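PDB 2ZUX: rhamnogalacturonan endolyase YesW from Bacillus subtilis, which degrades type I rhamnogalacturonan of plant cell walls by endo-type eliminative cleavage of rhamnosyl-galacturonic acid bonds, requiring calcium or manganese for activity. Local coordinates for residues K140-Q144 / Y261-R267; V380-H384 / E429-N433. All blocks are in the same frame, centred on the assembly; numbering follows the deposited sequence.

Both interactions belong to the beta-propeller of this family 11 lyase, their centres about 26 Å apart and their nearest atoms about 14 Å apart. Interaction 1 joins two loops close to bound sugar: the side chain of Asp141 comes within about 5 Å of a rhamnose and about 4 Å of Tyr558, a substrate-binding residue. Interaction 2 packs two strands of neighbouring blades, with Val383 about 13 Å from a rhamnose. Both approach ligands of one calcium site, since the Arg267 side chain is about 4 Å from that of His326 and the Val383 side chain about 5 Å from that of Asp364. A different calcium is bound by Glu429 of interaction 2.

Interaction 1. Residues K140-Q144 / Y261-R267; sequences KDNSQ and YGNRVDR
Asn142 lays its side-chain amide over one face of the Arg267 guanidinium, offset toward the rim, with Asn142 CG 3.6 Å from Arg267 NE and the two planes 24° apart. The two side chains run past one another in opposite directions, and the bend of Arg267 at chi2 (-68°) turns its flat end back under the asparagine. In its own plane the same guanidinium grips Asn263 side-on: NE and NH2 of Arg267 both donate to Asn263 OD1, at 2.9 and 3.0 Å. Asn263 in turn donates through ND2 to the hydroxyl of Tyr261, which leaves the amide held at both ends. The CB of Asn142 rests against this unit, 3.2 Å from Asn263 OD1.

Beyond the stack, the tip of Asn142 enters the turn of 261-267. Its modelled OD1 lies 2.9 Å from Asp266 O and 3.0 Å from Asn263 O, close quarters that suggest the amide is probably turned over in the model. The Asn142 carbonyl accepts a hydrogen bond from Arg223.

Asp141 faces the arginine through water. One water donates a hydrogen bond to Asp141 OD1 and accepts one from Arg267 NH1; a second links Asp141 OD2 to Arg267 NH2. The direct gap from Asp141 OD2 to Arg267 NH2 is 4.2 Å, with the oxygen well out of the guanidinium plane. That oxygen also accepts from the backbone N of Ser143, making an Asx turn, and from Ser143 OG on its anti lone pair.

Arg267 is thus bonded to its own loop through Asn263, while its face and its waters meet the other loop. The opposed charges of Asp141 and Arg267 probably attract across the two bridging waters without forming a salt bridge, in a largely buried junction beside the sugar-binding region.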
loop_
_atom_site.group_PDB
_atom_site.type_symbol
_atom_site.label_atom_id
_atom_site.label_comp_id
_atom_site.label_asym_id
_atom_site.label_seq_id
_atom_site.Cartn_x
_atom_site.Cartn_y
_atom_site.Cartn_z
ATOM N N LYS A 140 1.780 7.594 19.556
ATOM C CA LYS A 140 1.228 8.940 19.696
ATOM C C LYS A 140 0.928 9.615 18.374
ATOM O O LYS A 140 1.719 9.525 17.422
ATOM C CB LYS A 140 2.216 9.824 20.465
ATOM C CG LYS A 140 2.402 9.460 21.938
ATOM C CD LYS A 140 1.222 9.937 22.780
ATOM C CE LYS A 140 1.314 9.441 24.223
ATOM N NZ LYS A 140 0.933 8.009 24.324
ATOM N N ASP A 141 -0.206 10.313 18.330
ATOM C CA ASP A 141 -0.424 11.313 17.301
ATOM C C ASP A 141 0.512 12.495 17.549
ATOM O O ASP A 141 0.922 12.747 18.682
ATOM C CB ASP A 141 -1.870 11.797 17.292
ATOM C CG ASP A 141 -2.123 12.797 16.188
ATOM O OD1 ASP A 141 -2.071 12.390 15.008
ATOM O OD2 ASP A 141 -2.348 13.986 16.495
ATOM N N ASN A 142 0.839 13.224 16.489
ATOM C CA ASN A 142 1.717 14.390 16.594
ATOM C C ASN A 142 1.182 15.480 17.522
ATOM O O ASN A 142 1.957 16.292 18.034
ATOM C CB ASN A 142 1.979 14.990 15.212
ATOM C CG ASN A 142 2.849 14.107 14.340
ATOM O OD1 ASN A 142 3.836 14.569 13.756
ATOM N ND2 ASN A 142 2.496 12.838 14.246
ATOM N N SER A 143 -0.138 15.502 17.721
ATOM C CA SER A 143 -0.746 16.484 18.620
ATOM C C SER A 143 -0.577 16.142 20.097
ATOM O O SER A 143 -0.856 16.985 20.951
ATOM C CB SER A 143 -2.232 16.651 18.307
ATOM O OG SER A 143 -2.931 15.466 18.625
ATOM N N GLN A 144 -0.139 14.920 20.396
ATOM C CA GLN A 144 -0.073 14.429 21.777
ATOM C C GLN A 144 1.343 14.393 22.320
ATOM O O GLN A 144 2.262 13.944 21.639
ATOM C CB GLN A 144 -0.637 13.021 21.849
ATOM C CG GLN A 144 -2.071 12.891 21.418
ATOM C CD GLN A 144 -2.504 11.449 21.402
ATOM O OE1 GLN A 144 -2.009 10.647 20.602
ATOM N NE2 GLN A 144 -3.416 11.095 22.302
ATOM N N TYR A 261 5.736 23.288 19.129
ATOM C CA TYR A 261 5.570 22.168 20.055
ATOM C C TYR A 261 5.922 20.804 19.451
ATOM O O TYR A 261 5.971 19.802 20.175
ATOM C CB TYR A 261 4.187 22.186 20.717
ATOM C CG TYR A 261 3.005 21.816 19.850
ATOM C CD1 TYR A 261 2.588 20.486 19.744
ATOM C CD2 TYR A 261 2.270 22.790 19.178
ATOM C CE1 TYR A 261 1.485 20.137 18.984
ATOM C CE2 TYR A 261 1.155 22.444 18.406
ATOM C CZ TYR A 261 0.772 21.111 18.321
ATOM O OH TYR A 261 -0.318 20.753 17.562
ATOM N N GLY A 262 6.169 20.771 18.138
ATOM C CA GLY A 262 6.702 19.574 17.475
ATOM C C GLY A 262 5.703 18.737 16.695
ATOM O O GLY A 262 5.910 17.537 16.517
ATOM N N ASN A 263 4.633 19.346 16.202
ATOM C CA ASN A 263 3.614 18.605 15.460
ATOM C C ASN A 263 3.945 18.573 13.966
ATOM O O ASN A 263 4.282 17.517 13.402
ATOM C CB ASN A 263 2.237 19.219 15.738
ATOM C CG ASN A 263 1.096 18.503 15.023
ATOM O OD1 ASN A 263 1.274 17.897 13.962
ATOM N ND2 ASN A 263 -0.100 18.610 15.589
ATOM N N ARG A 264 3.921 19.743 13.346
ATOM C CA ARG A 264 4.032 19.863 11.891
ATOM C C ARG A 264 5.373 19.389 11.346
ATOM O O ARG A 264 5.431 18.817 10.244
ATOM C CB ARG A 264 3.742 21.303 11.483
ATOM C CG ARG A 264 2.265 21.643 11.571
ATOM C CD ARG A 264 2.050 23.144 11.671
ATOM N NE ARG A 264 0.635 23.506 11.706
ATOM C CZ ARG A 264 -0.156 23.389 12.770
ATOM N NH1 ARG A 264 0.312 22.922 13.930
ATOM N NH2 ARG A 264 -1.427 23.763 12.672
ATOM N N VAL A 265 6.435 19.602 12.117
ATOM C CA VAL A 265 7.785 19.210 11.734
ATOM C C VAL A 265 7.899 17.710 11.456
ATOM O O VAL A 265 8.711 17.294 10.622
ATOM C CB VAL A 265 8.814 19.640 12.823
ATOM C CG1 VAL A 265 8.493 19.000 14.170
ATOM C CG2 VAL A 265 10.249 19.327 12.398
ATOM N N ASP A 266 7.084 16.901 12.131
ATOM C CA ASP A 266 7.247 15.457 12.093
ATOM C C ASP A 266 6.119 14.769 11.332
ATOM O O ASP A 266 5.701 13.661 11.674
ATOM C CB ASP A 266 7.384 14.907 13.516
ATOM C CG ASP A 266 8.770 15.123 14.103
ATOM O OD1 ASP A 266 9.705 15.489 13.355
ATOM O OD2 ASP A 266 8.901 14.923 15.335
ATOM N N ARG A 267 5.655 15.424 10.271
ATOM C CA ARG A 267 4.615 14.868 9.412
ATOM C C ARG A 267 5.265 14.275 8.178
ATOM O O ARG A 267 5.585 14.988 7.226
ATOM C CB ARG A 267 3.593 15.947 9.043
ATOM C CG ARG A 267 2.793 16.456 10.243
ATOM C CD ARG A 267 1.868 15.379 10.775
ATOM N NE ARG A 267 1.005 15.916 11.818
ATOM C CZ ARG A 267 -0.175 15.406 12.141
ATOM N NH1 ARG A 267 -0.653 14.355 11.493
ATOM N NH2 ARG A 267 -0.897 15.972 13.101
HETATM O O HOH W 1 -2.994 13.736 12.811
HETATM O O HOH W 2 -3.569 15.787 14.976
#

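Interaction 2. Residues V380-H384 / E429-N433; sequences VFQVH and EVWAN. With CA (calcium ion), chain I.
Phe381 offers the face of its ring to Val430, whose CB stands almost exactly over the ring centre, 3.6 Å from the centroid and 4° off the normal, a CH-pi contact. The two methyls of the valine spread over the same face: CG1 lies above the root of the ring near Phe381 CG, and CG2 sits 3.7 Å from Phe381 CE1. With CG anti to the backbone N (chi1 179°), Phe381 reaches across to the facing strand. The far rim of the ring meets that strand edge-on, Phe381 CZ at 4.0 Å from Ala432 CB and Phe381 CE2 close to the carbonyl oxygen of Trp431. Ala432 CB is the bump here, seated between Phe381 CZ and Val383 CG1, the latter 3.6 Å away.

At the start of strand 429-432, Glu429 binds a calcium ion through both carboxylate oxygens, alongside Asp420, the backbone oxygens of Asp422, Tyr425 and Gly427, and a water. The strand axes run nearly parallel, 9° apart at 8.7 Å, each strand second in its own antiparallel sheet: the face-to-face apolar packing of adjacent blades in a beta-propeller.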
loop_
_atom_site.group_PDB
_atom_site.type_symbol
_atom_site.label_atom_id
_atom_site.label_comp_id
_atom_site.label_asym_id
_atom_site.label_seq_id
_atom_site.Cartn_x
_atom_site.Cartn_y
_atom_site.Cartn_z
ATOM N N VAL A 380 -8.207 12.262 -9.856
ATOM C CA VAL A 380 -7.941 12.216 -8.420
ATOM C C VAL A 380 -9.190 12.645 -7.672
ATOM O O VAL A 380 -9.710 13.742 -7.902
ATOM C CB VAL A 380 -6.772 13.135 -8.011
ATOM C CG1 VAL A 380 -6.552 13.076 -6.500
ATOM C CG2 VAL A 380 -5.498 12.767 -8.751
ATOM N N PHE A 381 -9.680 11.760 -6.806
ATOM C CA PHE A 381 -10.755 12.098 -5.894
ATOM C C PHE A 381 -10.160 12.304 -4.517
ATOM O O PHE A 381 -9.388 11.474 -4.033
ATOM C CB PHE A 381 -11.811 10.992 -5.853
ATOM C CG PHE A 381 -12.944 11.287 -4.905
ATOM C CD1 PHE A 381 -13.793 12.372 -5.134
ATOM C CD2 PHE A 381 -13.178 10.480 -3.800
ATOM C CE1 PHE A 381 -14.834 12.667 -4.257
ATOM C CE2 PHE A 381 -14.224 10.763 -2.919
ATOM C CZ PHE A 381 -15.057 11.860 -3.155
ATOM N N GLN A 382 -10.534 13.413 -3.889
ATOM C CA GLN A 382 -9.927 13.827 -2.632
ATOM C C GLN A 382 -10.975 14.470 -1.753
ATOM O O GLN A 382 -11.914 15.085 -2.253
ATOM C CB GLN A 382 -8.826 14.850 -2.908
ATOM C CG GLN A 382 -7.977 15.226 -1.702
ATOM C CD GLN A 382 -6.993 16.345 -2.009
ATOM O OE1 GLN A 382 -6.927 16.835 -3.140
ATOM N NE2 GLN A 382 -6.221 16.751 -1.005
ATOM N N VAL A 383 -10.814 14.299 -0.444
ATOM C CA VAL A 383 -11.625 15.017 0.535
ATOM C C VAL A 383 -10.761 16.015 1.292
ATOM O O VAL A 383 -9.523 15.932 1.275
ATOM C CB VAL A 383 -12.378 14.059 1.496
ATOM C CG1 VAL A 383 -13.385 13.220 0.711
ATOM C CG2 VAL A 383 -11.396 13.180 2.280
ATOM N N HIS A 384 -11.426 16.965 1.947
ATOM C CA HIS A 384 -10.749 18.137 2.490
ATOM C C HIS A 384 -11.203 18.427 3.910
ATOM O O HIS A 384 -12.381 18.264 4.239
ATOM C CB HIS A 384 -10.985 19.327 1.557
ATOM C CG HIS A 384 -10.381 19.122 0.208
ATOM N ND1 HIS A 384 -11.102 18.740 -0.904
ATOM C CD2 HIS A 384 -9.085 19.154 -0.177
ATOM C CE1 HIS A 384 -10.274 18.574 -1.925
ATOM N NE2 HIS A 384 -9.048 18.831 -1.511
ATOM N N GLU A 429 -17.565 5.010 -9.085
ATOM C CA GLU A 429 -18.318 5.902 -8.221
ATOM C C GLU A 429 -17.407 6.437 -7.123
ATOM O O GLU A 429 -16.341 5.867 -6.837
ATOM C CB GLU A 429 -19.490 5.140 -7.591
ATOM C CG GLU A 429 -20.645 4.842 -8.562
ATOM C CD GLU A 429 -20.262 3.920 -9.712
ATOM O OE1 GLU A 429 -19.803 2.778 -9.460
ATOM O OE2 GLU A 429 -20.434 4.324 -10.888
ATOM N N VAL A 430 -17.812 7.547 -6.522
ATOM C CA VAL A 430 -17.082 8.104 -5.395
ATOM C C VAL A 430 -18.087 8.482 -4.324
ATOM O O VAL A 430 -19.244 8.793 -4.626
ATOM C CB VAL A 430 -16.199 9.325 -5.784
ATOM C CG1 VAL A 430 -15.161 8.938 -6.842
ATOM C CG2 VAL A 430 -17.052 10.481 -6.266
ATOM N N TRP A 431 -17.670 8.411 -3.070
ATOM C CA TRP A 431 -18.550 8.827 -1.989
ATOM C C TRP A 431 -17.821 9.476 -0.843
ATOM O O TRP A 431 -16.677 9.145 -0.546
ATOM C CB TRP A 431 -19.460 7.697 -1.488
ATOM C CG TRP A 431 -18.840 6.467 -0.829
ATOM C CD1 TRP A 431 -18.754 6.216 0.514
ATOM C CD2 TRP A 431 -18.332 5.301 -1.486
ATOM N NE1 TRP A 431 -18.202 4.979 0.733
ATOM C CE2 TRP A 431 -17.938 4.391 -0.476
ATOM C CE3 TRP A 431 -18.170 4.935 -2.829
ATOM C CZ2 TRP A 431 -17.380 3.144 -0.767
ATOM C CZ3 TRP A 431 -17.614 3.697 -3.120
ATOM C CH2 TRP A 431 -17.229 2.812 -2.092
ATOM N N ALA A 432 -18.510 10.421 -0.211
ATOM C CA ALA A 432 -17.985 11.175 0.916
ATOM C C ALA A 432 -19.098 12.034 1.476
ATOM O O ALA A 432 -20.026 12.417 0.749
ATOM C CB ALA A 432 -16.833 12.058 0.469
ATOM N N ASN A 433 -18.995 12.347 2.765
ATOM C CA ASN A 433 -19.946 13.243 3.443
ATOM C C ASN A 433 -21.401 12.805 3.250
ATOM O O ASN A 433 -22.296 13.642 3.147
ATOM C CB ASN A 433 -19.730 14.705 3.001
ATOM C CG ASN A 433 -20.313 15.716 3.988
ATOM O OD1 ASN A 433 -20.282 15.510 5.198
ATOM N ND2 ASN A 433 -20.834 16.813 3.465
HETATM CA CA CA I . -19.788 2.344 -12.107
HETATM O O HOH W 3 -19.283 0.920 -13.955
#